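Local coordinates for protein putative cyclohexadienyl dehydrogenase and ADH prephenate dehydrogenase (Rhizobium meliloti, PDB 4WJI) that probably catalyses the NAD(P)-dependent oxidative decarboxylation of prephenate to 4-hydroxyphenylpyruvate in tyrosine biosynthesis, and binds NADP and tyrosine, at residues 31-36 against 59-64; 40-45 against 52-57; 128-133 against 229-234; 187-192 against 240-245. All blocks are in the same frame, centred on the assembly; numbering follows the deposited sequence.

Contact 1 (31-36 against 59-64); sequences TIVVTT and AEAVEG. With NAP (NADP nicotinamide-adenine-dinucleotide phosphate), chain B.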
# COMPACT_ATOMS: atom_id res chain seq x y z
N THR A 31 18.19 -19.18 -28.72
CA THR A 31 16.92 -19.93 -28.68
C THR A 31 16.36 -19.80 -27.27
O THR A 31 17.10 -20.01 -26.28
CB THR A 31 17.12 -21.44 -28.98
OG1 THR A 31 17.63 -21.64 -30.31
CG2 THR A 31 15.83 -22.22 -28.86
N ILE A 32 15.06 -19.53 -27.19
CA ILE A 32 14.33 -19.58 -25.94
C ILE A 32 13.46 -20.83 -25.92
O ILE A 32 12.67 -21.06 -26.85
CB ILE A 32 13.38 -18.36 -25.79
CG1 ILE A 32 14.09 -17.00 -26.00
CG2 ILE A 32 12.64 -18.42 -24.47
CD1 ILE A 32 13.16 -15.79 -26.05
N VAL A 33 13.65 -21.68 -24.89
CA VAL A 33 12.83 -22.87 -24.73
C VAL A 33 11.91 -22.62 -23.57
O VAL A 33 12.38 -22.25 -22.50
CB VAL A 33 13.71 -24.12 -24.43
CG1 VAL A 33 12.82 -25.36 -24.38
CG2 VAL A 33 14.78 -24.28 -25.51
N VAL A 34 10.62 -22.86 -23.76
CA VAL A 34 9.61 -22.63 -22.70
C VAL A 34 8.99 -23.96 -22.29
O VAL A 34 8.54 -24.76 -23.16
CB VAL A 34 8.50 -21.70 -23.20
CG1 VAL A 34 7.34 -21.62 -22.23
CG2 VAL A 34 9.08 -20.30 -23.41
N THR A 35 8.94 -24.15 -20.98
CA THR A 35 8.20 -25.27 -20.42
C THR A 35 7.39 -24.81 -19.23
O THR A 35 7.79 -23.88 -18.52
CB THR A 35 9.09 -26.46 -20.08
OG1 THR A 35 8.33 -27.63 -19.78
CG2 THR A 35 10.02 -26.16 -18.98
N THR A 36 6.26 -25.47 -19.02
CA THR A 36 5.41 -25.24 -17.86
C THR A 36 4.61 -26.52 -17.66
O THR A 36 4.51 -27.35 -18.60
CB THR A 36 4.49 -24.02 -18.11
OG1 THR A 36 3.85 -23.61 -16.89
CG2 THR A 36 3.45 -24.24 -19.21
N ALA A 59 12.51 -32.01 -18.33
CA ALA A 59 13.69 -32.79 -18.66
C ALA A 59 14.11 -32.53 -20.11
O ALA A 59 15.29 -32.28 -20.38
CB ALA A 59 13.44 -34.26 -18.41
N GLU A 60 13.15 -32.60 -21.04
CA GLU A 60 13.47 -32.29 -22.44
C GLU A 60 13.90 -30.83 -22.63
O GLU A 60 14.82 -30.54 -23.41
CB GLU A 60 12.24 -32.46 -23.34
CG GLU A 60 11.78 -33.84 -23.68
CD GLU A 60 10.71 -33.79 -24.79
OE1 GLU A 60 10.21 -32.68 -25.21
OE2 GLU A 60 10.37 -34.90 -25.25
N ALA A 61 13.26 -29.93 -21.89
CA ALA A 61 13.52 -28.50 -22.08
C ALA A 61 14.96 -28.09 -21.83
O ALA A 61 15.48 -27.13 -22.45
CB ALA A 61 12.61 -27.67 -21.19
N VAL A 62 15.58 -28.76 -20.85
CA VAL A 62 16.92 -28.39 -20.46
C VAL A 62 18.01 -29.02 -21.32
O VAL A 62 19.17 -28.68 -21.16
CB VAL A 62 17.22 -28.64 -18.98
CG1 VAL A 62 16.18 -27.94 -18.13
CG2 VAL A 62 17.25 -30.13 -18.63
N GLU A 63 17.66 -29.92 -22.23
CA GLU A 63 18.69 -30.62 -23.01
C GLU A 63 19.49 -29.61 -23.86
O GLU A 63 18.93 -28.85 -24.62
CB GLU A 63 18.04 -31.75 -23.80
CG GLU A 63 17.58 -32.85 -22.82
CD GLU A 63 16.91 -34.07 -23.44
OE1 GLU A 63 16.67 -34.12 -24.68
OE2 GLU A 63 16.60 -35.00 -22.64
N GLY A 64 20.79 -29.49 -23.58
CA GLY A 64 21.64 -28.52 -24.29
C GLY A 64 21.53 -27.07 -23.89
O GLY A 64 22.13 -26.20 -24.51
PA NAP B . 2.88 -17.40 -11.42
O1A NAP B . 2.62 -16.23 -12.30
O2A NAP B . 1.80 -18.03 -10.62
O5B NAP B . 3.52 -18.55 -12.34
C5B NAP B . 3.69 -19.87 -11.81
C4B NAP B . 4.43 -20.78 -12.78
O4B NAP B . 4.81 -21.96 -12.08
C3B NAP B . 3.54 -21.28 -13.92
O3B NAP B . 4.32 -21.63 -15.05
C2B NAP B . 2.97 -22.56 -13.36
O2B NAP B . 2.66 -23.48 -14.37
C1B NAP B . 4.14 -23.09 -12.58
N9A NAP B . 3.84 -24.04 -11.47
C8A NAP B . 3.00 -23.87 -10.47
N7A NAP B . 3.00 -24.86 -9.60
C5A NAP B . 3.92 -25.74 -10.09
C6A NAP B . 4.38 -26.99 -9.63
N6A NAP B . 3.89 -27.54 -8.50
N1A NAP B . 5.32 -27.58 -10.34
C2A NAP B . 5.78 -27.00 -11.44
N3A NAP B . 5.40 -25.85 -11.95
C4A NAP B . 4.46 -25.23 -11.25
O3 NAP B . 4.11 -17.10 -10.44
PN NAP B . 5.28 -16.01 -10.44
O1N NAP B . 4.70 -14.83 -9.85
O2N NAP B . 5.93 -15.94 -11.74
O5D NAP B . 6.28 -16.63 -9.33
C5D NAP B . 7.27 -17.58 -9.64
C4D NAP B . 8.39 -17.48 -8.61
O4D NAP B . 8.85 -16.14 -8.58
C3D NAP B . 7.95 -17.78 -7.21
O3D NAP B . 8.95 -18.55 -6.55
C2D NAP B . 7.79 -16.43 -6.56
O2D NAP B . 8.02 -16.53 -5.17
C1D NAP B . 8.91 -15.67 -7.26
N1N NAP B . 8.72 -14.22 -7.39
C2N NAP B . 7.50 -13.70 -7.56
C3N NAP B . 7.32 -12.35 -7.67
C7N NAP B . 5.96 -11.70 -7.84
O7N NAP B . 5.85 -10.53 -7.59
N7N NAP B . 4.97 -12.45 -8.25
C4N NAP B . 8.42 -11.54 -7.62
C5N NAP B . 9.66 -12.11 -7.47
C6N NAP B . 9.80 -13.46 -7.32
P2B NAP B . 1.13 -23.78 -14.79
O1X NAP B . 0.46 -22.45 -14.93
O2X NAP B . 1.28 -24.51 -16.10
O3X NAP B . 0.46 -24.61 -13.71
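Val33, Thr35 and Ala61 form a small, buried apolar contact in which strand 29-35 lays one of its faces on the short helix 58-61 of the nucleotide-binding domain. The helix contributes a single methyl: Ala61 CB sits 3.7 Å from Thr35 CG2 and 3.9 Å from Val33 CG1. Val33 CG1 also rests against the backbone there, 3.7 Å from Ala61 O. Thr35 shows how a hydroxyl is accommodated in such a place. Its OG1 is turned anti to the backbone N (chi1 -169°) and bonds Thr55 O on the adjacent strand, while CG2 is left to meet the alanine. On the other face of the strand Val34 packs against Leu42 and Ala45 of helix 39-48, giving the alpha-beta-alpha layering of a Rossmann fold. As is usual for the second strand of this fold, the chain reaches the adenosine ribose just past the strand's C-terminal end. There Thr36 OG1 accepts from the ribose hydroxyl O3B of NADP at 2.7 Å and donates to the 2'-phosphate oxygen O2X at 2.8 Å, so one hydroxyl bridges the ribose and the phosphate group that distinguishes NADP from NAD.

Contact 2 (40-45 against 52-57); sequences ATLKRA and DRYTLS. With NAP (NADP nicotinamide-adenine-dinucleotide phosphate), chain B.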
# COMPACT_ATOMS: atom_id res chain seq x y z
N ALA A 40 -2.61 -25.85 -20.77
CA ALA A 40 -3.29 -24.57 -20.93
C ALA A 40 -2.28 -23.41 -20.89
O ALA A 40 -2.30 -22.49 -21.74
CB ALA A 40 -4.35 -24.38 -19.86
N THR A 41 -1.38 -23.44 -19.91
CA THR A 41 -0.41 -22.35 -19.82
C THR A 41 0.58 -22.41 -20.96
O THR A 41 0.97 -21.39 -21.49
CB THR A 41 0.30 -22.37 -18.46
OG1 THR A 41 -0.69 -22.29 -17.43
CG2 THR A 41 1.23 -21.23 -18.26
N LEU A 42 0.95 -23.61 -21.36
CA LEU A 42 1.90 -23.72 -22.48
C LEU A 42 1.30 -23.17 -23.78
O LEU A 42 2.01 -22.50 -24.55
CB LEU A 42 2.41 -25.16 -22.65
CG LEU A 42 3.61 -25.37 -23.56
CD1 LEU A 42 4.85 -24.74 -22.93
CD2 LEU A 42 3.81 -26.85 -23.87
N LYS A 43 0.02 -23.46 -24.02
CA LYS A 43 -0.67 -22.94 -25.18
C LYS A 43 -0.72 -21.41 -25.17
O LYS A 43 -0.53 -20.78 -26.20
CB LYS A 43 -2.09 -23.50 -25.27
CG LYS A 43 -2.89 -22.94 -26.48
CD LYS A 43 -4.31 -23.50 -26.55
N ARG A 44 -1.01 -20.83 -24.01
CA ARG A 44 -1.01 -19.40 -23.90
C ARG A 44 0.35 -18.83 -24.22
O ARG A 44 0.46 -17.82 -24.91
CB ARG A 44 -1.48 -18.95 -22.52
CG ARG A 44 -1.88 -17.50 -22.47
CD ARG A 44 -3.17 -17.18 -23.21
NE ARG A 44 -3.14 -15.78 -23.61
CZ ARG A 44 -3.15 -15.34 -24.86
NH1 ARG A 44 -3.30 -16.18 -25.89
NH2 ARG A 44 -3.11 -14.03 -25.08
N ALA A 45 1.39 -19.43 -23.66
CA ALA A 45 2.75 -18.95 -23.95
C ALA A 45 3.03 -19.02 -25.44
O ALA A 45 3.61 -18.10 -25.98
CB ALA A 45 3.77 -19.71 -23.15
N ASP A 52 10.76 -20.04 -28.55
CA ASP A 52 11.05 -20.58 -29.88
C ASP A 52 10.73 -22.05 -29.94
O ASP A 52 10.28 -22.56 -30.97
CB ASP A 52 12.49 -20.30 -30.25
CG ASP A 52 12.84 -18.79 -30.11
OD1 ASP A 52 12.03 -17.92 -30.44
OD2 ASP A 52 13.92 -18.45 -29.64
N ARG A 53 10.92 -22.75 -28.82
CA ARG A 53 10.60 -24.16 -28.70
C ARG A 53 9.78 -24.32 -27.44
O ARG A 53 9.99 -23.64 -26.47
CB ARG A 53 11.87 -25.02 -28.60
CG ARG A 53 12.84 -25.00 -29.78
CD ARG A 53 14.12 -25.81 -29.52
N TYR A 54 8.80 -25.22 -27.46
CA TYR A 54 7.93 -25.44 -26.33
C TYR A 54 7.83 -26.91 -25.98
O TYR A 54 7.80 -27.74 -26.87
CB TYR A 54 6.53 -24.95 -26.66
CG TYR A 54 6.44 -23.51 -27.03
CD1 TYR A 54 6.69 -23.08 -28.32
CD2 TYR A 54 6.11 -22.56 -26.11
CE1 TYR A 54 6.63 -21.76 -28.64
CE2 TYR A 54 6.04 -21.24 -26.44
CZ TYR A 54 6.30 -20.85 -27.71
OH TYR A 54 6.21 -19.53 -28.04
N THR A 55 7.73 -27.23 -24.70
CA THR A 55 7.53 -28.62 -24.28
C THR A 55 6.90 -28.71 -22.95
O THR A 55 7.06 -27.81 -22.12
CB THR A 55 8.87 -29.40 -24.27
OG1 THR A 55 8.67 -30.75 -23.84
CG2 THR A 55 9.91 -28.74 -23.41
N LEU A 56 6.15 -29.79 -22.74
CA LEU A 56 5.61 -30.10 -21.43
C LEU A 56 6.61 -30.77 -20.48
O LEU A 56 6.34 -30.89 -19.27
CB LEU A 56 4.38 -30.98 -21.58
CG LEU A 56 3.17 -30.41 -22.33
CD1 LEU A 56 2.18 -31.51 -22.75
CD2 LEU A 56 2.46 -29.37 -21.45
N SER A 57 7.75 -31.21 -21.01
CA SER A 57 8.73 -31.90 -20.24
C SER A 57 9.87 -30.99 -19.87
O SER A 57 10.66 -30.60 -20.75
CB SER A 57 9.26 -33.06 -21.04
OG SER A 57 10.34 -33.64 -20.42
PA NAP B . 2.88 -17.40 -11.42
O1A NAP B . 2.62 -16.23 -12.30
O2A NAP B . 1.80 -18.03 -10.62
O5B NAP B . 3.52 -18.55 -12.34
C5B NAP B . 3.69 -19.87 -11.81
C4B NAP B . 4.43 -20.78 -12.78
O4B NAP B . 4.81 -21.96 -12.08
C3B NAP B . 3.54 -21.28 -13.92
O3B NAP B . 4.32 -21.63 -15.05
C2B NAP B . 2.97 -22.56 -13.36
O2B NAP B . 2.66 -23.48 -14.37
C1B NAP B . 4.14 -23.09 -12.58
N9A NAP B . 3.84 -24.04 -11.47
C8A NAP B . 3.00 -23.87 -10.47
N7A NAP B . 3.00 -24.86 -9.60
C5A NAP B . 3.92 -25.74 -10.09
C6A NAP B . 4.38 -26.99 -9.63
N6A NAP B . 3.89 -27.54 -8.50
N1A NAP B . 5.32 -27.58 -10.34
C2A NAP B . 5.78 -27.00 -11.44
N3A NAP B . 5.40 -25.85 -11.95
C4A NAP B . 4.46 -25.23 -11.25
O3 NAP B . 4.11 -17.10 -10.44
PN NAP B . 5.28 -16.01 -10.44
O1N NAP B . 4.70 -14.83 -9.85
O2N NAP B . 5.93 -15.94 -11.74
O5D NAP B . 6.28 -16.63 -9.33
C5D NAP B . 7.27 -17.58 -9.64
C4D NAP B . 8.39 -17.48 -8.61
O4D NAP B . 8.85 -16.14 -8.58
C3D NAP B . 7.95 -17.78 -7.21
O3D NAP B . 8.95 -18.55 -6.55
C2D NAP B . 7.79 -16.43 -6.56
O2D NAP B . 8.02 -16.53 -5.17
C1D NAP B . 8.91 -15.67 -7.26
N1N NAP B . 8.72 -14.22 -7.39
C2N NAP B . 7.50 -13.70 -7.56
C3N NAP B . 7.32 -12.35 -7.67
C7N NAP B . 5.96 -11.70 -7.84
O7N NAP B . 5.85 -10.53 -7.59
N7N NAP B . 4.97 -12.45 -8.25
C4N NAP B . 8.42 -11.54 -7.62
C5N NAP B . 9.66 -12.11 -7.47
C6N NAP B . 9.80 -13.46 -7.32
P2B NAP B . 1.13 -23.78 -14.79
O1X NAP B . 0.46 -22.45 -14.93
O2X NAP B . 1.28 -24.51 -16.10
O3X NAP B . 0.46 -24.61 -13.71
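Leu42 CD1 lies at the edge of the Tyr54 ring, near its plane and 4.1 Å from Tyr54 CD2; the carbonyl carbon of Ala45 comes in obliquely, and Ala45 CB is 4.3 Å from Tyr54 CE2. The phenol oxygen passes Ala45 and is bonded to Gly51 N, which ties the ring's far end to the turn before its own strand. The two elements are the helix and the second strand of a beta-alpha-beta crossover in the Rossmann fold, strand 29-35 being the first. They run almost exactly antiparallel, 171° between segment directions, as expected when a helix returns the chain to the start of the next parallel strand.

Leu42 carries most of the contact. With CG anti to the backbone N (chi1 -167°), its two methyls fork over the strand: CD1 lies between Thr55 O and the Tyr54 ring, and Leu42 CD2 settles 3.7 Å from Thr55 C. The same CD2 lies equally close to Leu56 CD2, whose side chain bends back toward the helix at the exposed end. The chain then folds into an ST turn, Ser57 N donating to Thr55 OG1 at 3.0 Å and 168°; that hydroxyl is also bonded to Glu60 OE1. Ser57 OG in turn caps Glu60 N at the start of helix 58-61. Near the N-terminal end of helix 39-48, Thr41 OG1, itself bonded to Ser38 OG, donates to the 2'-phosphate oxygen O1X of NADP at 2.8 Å.

Contact 3 (128-133 against 229-234); sequences EHSGPD and ASDPTM. With NAP (NADP nicotinamide-adenine-dinucleotide phosphate), chain B.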
# COMPACT_ATOMS: atom_id res chain seq x y z
N GLU A 128 0.88 -7.71 -8.45
CA GLU A 128 -0.02 -8.68 -7.83
C GLU A 128 -0.66 -9.69 -8.77
O GLU A 128 -1.44 -10.55 -8.33
CB GLU A 128 -1.13 -7.93 -7.07
CG GLU A 128 -2.22 -7.26 -7.96
CD GLU A 128 -1.88 -5.87 -8.50
OE1 GLU A 128 -0.67 -5.43 -8.54
OE2 GLU A 128 -2.86 -5.16 -8.88
N HIS A 129 -0.31 -9.59 -10.05
CA HIS A 129 -0.93 -10.44 -11.07
C HIS A 129 -0.03 -11.64 -11.40
O HIS A 129 1.17 -11.62 -11.15
CB HIS A 129 -1.24 -9.68 -12.31
CG HIS A 129 -2.18 -8.55 -12.06
ND1 HIS A 129 -3.47 -8.76 -11.63
CD2 HIS A 129 -2.01 -7.21 -12.14
CE1 HIS A 129 -4.07 -7.59 -11.48
NE2 HIS A 129 -3.21 -6.63 -11.79
N SER A 130 -0.66 -12.68 -11.95
CA SER A 130 -0.01 -13.96 -12.21
C SER A 130 -0.31 -14.48 -13.61
O SER A 130 -1.26 -14.02 -14.26
CB SER A 130 -0.43 -15.01 -11.18
OG SER A 130 -0.18 -14.61 -9.85
N GLY A 131 0.53 -15.41 -14.06
CA GLY A 131 0.36 -16.07 -15.37
C GLY A 131 1.04 -15.32 -16.51
O GLY A 131 1.48 -14.20 -16.35
N PRO A 132 1.13 -15.97 -17.69
CA PRO A 132 1.88 -15.42 -18.79
C PRO A 132 1.35 -14.13 -19.35
O PRO A 132 2.13 -13.34 -19.89
CB PRO A 132 1.88 -16.52 -19.83
CG PRO A 132 0.74 -17.41 -19.51
CD PRO A 132 0.63 -17.31 -18.00
N ASP A 133 0.04 -13.92 -19.25
CA ASP A 133 -0.52 -12.69 -19.77
C ASP A 133 -0.22 -11.49 -18.87
O ASP A 133 -0.36 -10.35 -19.29
CB ASP A 133 -2.01 -12.84 -20.02
CG ASP A 133 -2.31 -13.77 -21.21
OD1 ASP A 133 -2.20 -13.31 -22.35
OD2 ASP A 133 -2.65 -14.96 -21.00
N ALA A 229 -4.28 -9.50 -2.93
CA ALA A 229 -4.80 -10.11 -4.16
C ALA A 229 -3.81 -10.99 -4.92
O ALA A 229 -4.15 -11.53 -6.00
CB ALA A 229 -5.30 -9.04 -5.09
N SER A 230 -2.63 -11.13 -4.35
CA SER A 230 -1.56 -11.89 -4.94
C SER A 230 -1.92 -13.40 -4.97
O SER A 230 -2.97 -13.82 -4.49
CB SER A 230 -0.27 -11.64 -4.15
OG SER A 230 0.11 -10.28 -4.19
N ASP A 231 -1.06 -14.19 -5.59
CA ASP A 231 -1.34 -15.58 -5.77
C ASP A 231 -1.25 -16.36 -4.44
O ASP A 231 -0.21 -16.33 -3.76
CB ASP A 231 -0.41 -16.19 -6.79
CG ASP A 231 -0.73 -17.64 -7.04
OD1 ASP A 231 -1.80 -17.96 -7.64
OD2 ASP A 231 0.06 -18.50 -6.57
N PRO A 232 -2.29 -17.15 -4.13
CA PRO A 232 -2.26 -17.83 -2.83
C PRO A 232 -1.24 -18.94 -2.74
O PRO A 232 -0.72 -19.18 -1.67
CB PRO A 232 -3.68 -18.40 -2.67
CG PRO A 232 -4.42 -18.04 -3.87
CD PRO A 232 -3.66 -17.10 -4.69
N THR A 233 -0.97 -19.64 -3.86
CA THR A 233 0.05 -20.69 -3.85
C THR A 233 1.43 -20.12 -3.56
O THR A 233 2.17 -20.67 -2.72
CB THR A 233 0.05 -21.49 -5.16
OG1 THR A 233 -1.25 -22.06 -5.39
CG2 THR A 233 1.04 -22.59 -5.13
N MSE A 234 1.77 -19.02 -4.25
CA MSE A 234 3.07 -18.37 -4.06
C MSE A 234 3.25 -18.04 -2.60
O MSE A 234 4.31 -18.29 -2.02
CB MSE A 234 3.13 -17.07 -4.90
CG MSE A 234 4.34 -16.18 -4.61
SE MSE A 234 4.39 -14.73 -5.87
CE MSE A 234 5.57 -13.68 -4.79
PA NAP B . 2.88 -17.40 -11.42
O1A NAP B . 2.62 -16.23 -12.30
O2A NAP B . 1.80 -18.03 -10.62
O5B NAP B . 3.52 -18.55 -12.34
C5B NAP B . 3.69 -19.87 -11.81
C4B NAP B . 4.43 -20.78 -12.78
O4B NAP B . 4.81 -21.96 -12.08
C3B NAP B . 3.54 -21.28 -13.92
O3B NAP B . 4.32 -21.63 -15.05
C2B NAP B . 2.97 -22.56 -13.36
O2B NAP B . 2.66 -23.48 -14.37
C1B NAP B . 4.14 -23.09 -12.58
N9A NAP B . 3.84 -24.04 -11.47
C8A NAP B . 3.00 -23.87 -10.47
N7A NAP B . 3.00 -24.86 -9.60
C5A NAP B . 3.92 -25.74 -10.09
C6A NAP B . 4.38 -26.99 -9.63
N6A NAP B . 3.89 -27.54 -8.50
N1A NAP B . 5.32 -27.58 -10.34
C2A NAP B . 5.78 -27.00 -11.44
N3A NAP B . 5.40 -25.85 -11.95
C4A NAP B . 4.46 -25.23 -11.25
O3 NAP B . 4.11 -17.10 -10.44
PN NAP B . 5.28 -16.01 -10.44
O1N NAP B . 4.70 -14.83 -9.85
O2N NAP B . 5.93 -15.94 -11.74
O5D NAP B . 6.28 -16.63 -9.33
C5D NAP B . 7.27 -17.58 -9.64
C4D NAP B . 8.39 -17.48 -8.61
O4D NAP B . 8.85 -16.14 -8.58
C3D NAP B . 7.95 -17.78 -7.21
O3D NAP B . 8.95 -18.55 -6.55
C2D NAP B . 7.79 -16.43 -6.56
O2D NAP B . 8.02 -16.53 -5.17
C1D NAP B . 8.91 -15.67 -7.26
N1N NAP B . 8.72 -14.22 -7.39
C2N NAP B . 7.50 -13.70 -7.56
C3N NAP B . 7.32 -12.35 -7.67
C7N NAP B . 5.96 -11.70 -7.84
O7N NAP B . 5.85 -10.53 -7.59
N7N NAP B . 4.97 -12.45 -8.25
C4N NAP B . 8.42 -11.54 -7.62
C5N NAP B . 9.66 -12.11 -7.47
C6N NAP B . 9.80 -13.46 -7.32
P2B NAP B . 1.13 -23.78 -14.79
O1X NAP B . 0.46 -22.45 -14.93
O2X NAP B . 1.28 -24.51 -16.10
O3X NAP B . 0.46 -24.61 -13.71
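Glu128 and Ser230 bring the two segments closest, their CA atoms 4.6 Å apart, and here the contact is tight and largely backbone: Glu128 O lies 3.6 Å from Ser230 CA. Their polar tips go elsewhere, Glu128 OE1 to a salt bridge with Arg226 and Ser230 OG to Leu227 O. Farther along, Ser130 OG rests 3.5 Å from Asp231 CB. Past this point the segments part, and NADP lies between them. Gly131 N gives an almost straight bond to the pyrophosphate oxygen O1A (2.9 Å, 174°), while Met234, built as selenomethionine, brings CE to 3.4 Å from nicotinamide C2N. On the exposed side His129 turns away, Glu128 CG lying over one face of its ring.

Asp231 is the N-cap of helix 232-241. Its CG stands anti to the backbone N (chi1 -178°), and OD2 receives Met234 N at 2.9 Å on the anti side of the carboxylate. With an alanine here the amide of Met234 would probably lose its capping partner, leaving the first helical turn less firmly fixed beside the nicotinamide. Glu128 and Met234 also touch the bound tyrosine. The contact thus joins the loop between strands 117-123 and 144-147 to the start of helix 232-241, with Arg280 of the second subunit bonded to Ala229 O.

Contact 4 (187-192 against 240-245); sequences VSHLPH and LHNKDA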
# COMPACT_ATOMS: atom_id res chain seq x y z
N VAL A 187 11.21 -6.86 4.64
CA VAL A 187 10.85 -5.93 3.53
C VAL A 187 9.75 -6.48 2.64
O VAL A 187 9.14 -5.72 1.86
CB VAL A 187 12.01 -5.48 2.59
CG1 VAL A 187 13.05 -4.65 3.32
CG2 VAL A 187 12.63 -6.65 1.84
N SER A 188 9.45 -7.78 2.71
CA SER A 188 8.46 -8.36 1.80
C SER A 188 7.45 -9.28 2.48
O SER A 188 6.26 -9.13 2.32
CB SER A 188 9.20 -9.15 0.69
OG SER A 188 8.26 -9.72 -0.22
N HIS A 189 7.95 -10.28 3.23
CA HIS A 189 7.06 -11.30 3.71
C HIS A 189 6.11 -10.82 4.80
O HIS A 189 4.90 -11.04 4.69
CB HIS A 189 7.83 -12.57 4.11
CG HIS A 189 8.74 -13.06 3.03
ND1 HIS A 189 9.78 -13.92 3.28
CD2 HIS A 189 8.82 -12.73 1.71
CE1 HIS A 189 10.43 -14.16 2.15
NE2 HIS A 189 9.86 -13.43 1.18
N LEU A 190 6.65 -10.15 5.81
CA LEU A 190 5.81 -9.55 6.84
C LEU A 190 4.81 -8.57 6.25
O LEU A 190 3.61 -8.65 6.55
CB LEU A 190 6.63 -8.94 7.98
CG LEU A 190 5.81 -8.37 9.14
CD1 LEU A 190 5.06 -9.49 9.85
CD2 LEU A 190 6.65 -7.61 10.14
N PRO A 191 5.25 -7.66 5.35
CA PRO A 191 4.24 -6.75 4.74
C PRO A 191 3.07 -7.51 4.09
O PRO A 191 1.90 -7.13 4.29
CB PRO A 191 5.08 -5.97 3.70
CG PRO A 191 6.42 -5.86 4.37
CD PRO A 191 6.61 -7.20 5.08
N HIS A 192 3.35 -8.59 3.34
CA HIS A 192 2.25 -9.34 2.73
C HIS A 192 1.34 -10.02 3.77
O HIS A 192 0.13 -10.01 3.63
CB HIS A 192 2.75 -10.34 1.68
CG HIS A 192 3.15 -9.71 0.38
ND1 HIS A 192 4.33 -9.03 0.18
CD2 HIS A 192 2.50 -9.69 -0.81
CE1 HIS A 192 4.40 -8.64 -1.08
NE2 HIS A 192 3.29 -9.00 -1.69
N LEU A 240 5.54 -21.17 4.32
CA LEU A 240 6.00 -22.54 4.68
C LEU A 240 7.52 -22.66 4.64
O LEU A 240 8.11 -23.47 5.36
CB LEU A 240 5.41 -23.59 3.74
CG LEU A 240 3.88 -23.81 3.85
CD1 LEU A 240 3.34 -24.68 2.72
CD2 LEU A 240 3.49 -24.37 5.21
N HIS A 241 8.16 -21.92 3.76
CA HIS A 241 9.59 -22.05 3.49
C HIS A 241 10.50 -20.95 4.02
O HIS A 241 11.72 -21.08 3.93
CB HIS A 241 9.78 -22.30 1.98
CG HIS A 241 9.29 -23.64 1.60
ND1 HIS A 241 8.09 -23.91 1.01
CD2 HIS A 241 9.85 -24.84 1.89
CE1 HIS A 241 7.96 -25.23 0.90
NE2 HIS A 241 9.01 -25.81 1.43
N ASN A 242 9.93 -19.91 4.61
CA ASN A 242 10.76 -18.94 5.36
C ASN A 242 10.25 -18.79 6.79
O ASN A 242 10.27 -17.69 7.35
CB ASN A 242 10.78 -17.56 4.66
CG ASN A 242 11.96 -16.71 5.12
OD1 ASN A 242 12.97 -17.24 5.56
ND2 ASN A 242 11.87 -15.41 4.93
N LYS A 243 9.80 -19.91 7.37
CA LYS A 243 9.11 -19.90 8.65
C LYS A 243 9.88 -19.18 9.75
O LYS A 243 9.30 -18.33 10.44
CB LYS A 243 8.84 -21.38 9.05
CG LYS A 243 8.26 -21.56 10.44
CD LYS A 243 8.34 -23.06 10.80
CE LYS A 243 7.81 -23.33 12.14
NZ LYS A 243 7.99 -24.76 12.46
N ASP A 244 11.12 -19.55 10.01
CA ASP A 244 11.80 -19.06 11.18
C ASP A 244 12.01 -17.52 11.13
O ASP A 244 11.73 -16.82 12.11
CB ASP A 244 13.11 -19.80 11.40
CG ASP A 244 12.93 -21.19 12.07
OD1 ASP A 244 11.78 -21.66 12.35
OD2 ASP A 244 13.97 -21.81 12.34
N ALA A 245 12.42 -17.02 9.97
CA ALA A 245 12.64 -15.57 9.84
C ALA A 245 11.33 -14.79 9.91
O ALA A 245 11.27 -13.74 10.54
CB ALA A 245 13.37 -15.24 8.57
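Asn242 reaches across to His189 from the break between helices 232-241 and 243-265. Its CB lies 4.0 Å from His189 ND1, and CG, anti to the backbone N (chi1 -161°), lies at the imidazole edge, in the ring plane. At the tip Asn242 ND2 donates to His189 ND1 (3.1 Å, 158°) and brushes His189 CE1 at 3.4 Å. The donor lies nearly in the ring plane and the acceptor nearly in the amide plane, yet the two planes stand 89° apart. ND2 also bonds Asp181 O, so two acceptors fix the amide's rotation. Although Asn242 occupies an N-cap position, its side chain makes no capping bond.

His189 lies in a wider pi-type turn of helix 177-203 and sends NE2 weakly to Ser99 O. A leucine in its place would probably leave Asn242 ND2 with one acceptor fewer and break the link to Ser99. Three residues on, His192 N and ND1 grip Ser188 O from opposite faces of its plane, and the His192 ring stacks with Trp235. Such polar ties inside a helical bundle belong here to the dimerization domain where it borders the tyrosine and NADP pockets, probably the active-site cleft: Ser188 and His192 touch the bound tyrosine, and Ser99 binds NADP.

How the contacts relate
From the N terminus, contact 1 closes a loop of 22 residues between strand 29-35 and helix 58-61, and contact 2 is nested inside it, so strand, helix, strand and helix become one compact unit at the edge of the nucleotide-binding sheet. Contact 3 opens in the loop after strand 117-123 and closes 95 residues later at helix 232-241. Contact 4 crosses it: 187-192 falls inside that excursion and 240-245 beyond it; contacts 3 and 4 share helix 232-241. The Arg44-Asp133 salt bridge joins contacts 2 and 3, while NADP is touched by contacts 1, 2 and 3. Contacts 3 and 4 both reach the second subunit.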